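Local coordinates for protein GTN Reductase (Agrobacterium tumefaciens, PDB 5N6G) that probably reduces activated carbon-carbon double bonds as an FMN-dependent ene-reductase of the Old Yellow Enzyme family, at residues Gly201-Ile204 with Glu205-Ala208. Residues are numbered along the deposited sequence; the frame is centred on the assembly and turned at random.
Sequences GGSI and ENRA
R207, on the first turn of helix 204-222, reaches back to G202 in the loop before it. Its CB and CG lie beside S203 O, with CG 3.4 Å from that oxygen. CD is 3.8 Å from G202 O. The chain then bends at chi3 (-82°), which brings NE to G202 O at 3.1 Å. That oxygen lies at the guanidinium edge, near its plane, but NE sits above the carbonyl plane rather than on a lone pair. NH2 passes I204 CG1 at 3.9 Å and donates to a water, which donates to G202 O. The carbonyl is thus held by NE directly and by NH2 through the water. NH1 turns to other partners, the carbonyl of L189 and the carboxylate of E242, the latter in a salt bridge.

S203 is the N-cap of the helix. With chi1 at 66°, OG turns back over the backbone and accepts from N206 N at 3.0 Å. The S203 carbonyl accepts from R207 N, and I204 O from A208 N, so regular helix bonding starts here.

N206 holds the carbonyl before that of G202. Its ND2 donates to G201 O at 2.9 Å, with the oxygen almost in the amide plane. OD1 accepts from R209 NH2, so both ends of the amide are used and its rotation is fixed. G202, which carries the second of these carbonyls, has a conformation that glycine adopts readily.

I204 and A208 face Y251 of helix 245-256, the next helix of the TIM barrel. The site is remote from the flavin. Two side chains on one helical turn bind successive loop carbonyls, and the serine caps an amide. This is consistent with a loop fastened to the helix start, with the charge of R207 probably balanced by E242.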
loop_
_atom_site.group_PDB
_atom_site.type_symbol
_atom_site.label_atom_id
_atom_site.label_comp_id
_atom_site.label_asym_id
_atom_site.label_seq_id
_atom_site.Cartn_x
_atom_site.Cartn_y
_atom_site.Cartn_z
ATOM N N GLY A 201 -2.581 -5.451 -22.617
ATOM C CA GLY A 201 -1.188 -5.177 -22.898
ATOM C C GLY A 201 -1.019 -4.241 -24.073
ATOM O O GLY A 201 -1.947 -3.998 -24.849
ATOM N N GLY A 202 0.223 -3.784 -24.223
ATOM C CA GLY A 202 0.604 -2.935 -25.338
ATOM C C GLY A 202 0.515 -1.460 -24.997
ATOM O O GLY A 202 1.419 -0.890 -24.373
ATOM N N SER A 203 -0.579 -0.836 -25.402
ATOM C CA SER A 203 -0.777 0.590 -25.225
ATOM C C SER A 203 -0.861 0.968 -23.753
ATOM O O SER A 203 -1.132 0.150 -22.874
ATOM C CB SER A 203 -2.055 1.035 -25.928
ATOM O OG SER A 203 -3.207 0.466 -25.335
ATOM N N ILE A 204 -0.646 2.253 -23.497
ATOM C CA ILE A 204 -0.833 2.794 -22.155
ATOM C C ILE A 204 -2.250 2.528 -21.665
ATOM O O ILE A 204 -2.458 2.130 -20.514
ATOM C CB ILE A 204 -0.508 4.300 -22.164
ATOM C CG1 ILE A 204 1.005 4.488 -22.209
ATOM C CG2 ILE A 204 -1.150 5.036 -20.987
ATOM C CD1 ILE A 204 1.418 5.921 -22.562
ATOM N N GLU A 205 -3.248 2.765 -22.523
ATOM C CA GLU A 205 -4.639 2.541 -22.141
ATOM C C GLU A 205 -4.871 1.091 -21.755
ATOM O O GLU A 205 -5.603 0.799 -20.800
ATOM C CB GLU A 205 -5.570 2.924 -23.299
ATOM C CG GLU A 205 -5.560 4.428 -23.684
ATOM C CD GLU A 205 -4.330 4.927 -24.498
ATOM O OE1 GLU A 205 -3.465 4.139 -24.961
ATOM O OE2 GLU A 205 -4.239 6.161 -24.680
ATOM N N ASN A 206 -4.281 0.166 -22.507
ATOM C CA ASN A 206 -4.454 -1.250 -22.207
ATOM C C ASN A 206 -3.743 -1.634 -20.924
ATOM O O ASN A 206 -4.265 -2.438 -20.138
ATOM C CB ASN A 206 -3.943 -2.097 -23.364
ATOM C CG ASN A 206 -4.902 -2.130 -24.532
ATOM O OD1 ASN A 206 -5.963 -1.482 -24.510
ATOM N ND2 ASN A 206 -4.559 -2.907 -25.545
ATOM N N ARG A 207 -2.523 -1.112 -20.710
ATOM C CA ARG A 207 -1.786 -1.448 -19.492
ATOM C C ARG A 207 -2.427 -0.863 -18.231
ATOM O O ARG A 207 -2.281 -1.446 -17.147
ATOM C CB ARG A 207 -0.330 -1.007 -19.626
ATOM C CG ARG A 207 0.418 -1.894 -20.657
ATOM C CD ARG A 207 1.902 -1.643 -20.658
ATOM N NE ARG A 207 2.268 -0.479 -21.460
ATOM C CZ ARG A 207 3.108 0.476 -21.074
ATOM N NH1 ARG A 207 3.659 0.476 -19.867
ATOM N NH2 ARG A 207 3.419 1.441 -21.926
ATOM N N ALA A 208 -3.129 0.265 -18.342
ATOM C CA ALA A 208 -3.862 0.860 -17.231
ATOM C C ALA A 208 -5.221 0.214 -16.987
ATOM O O ALA A 208 -5.854 0.506 -15.971
ATOM C CB ALA A 208 -4.059 2.349 -17.500
HETATM O O HOH W 1 3.054 1.732 -24.899
#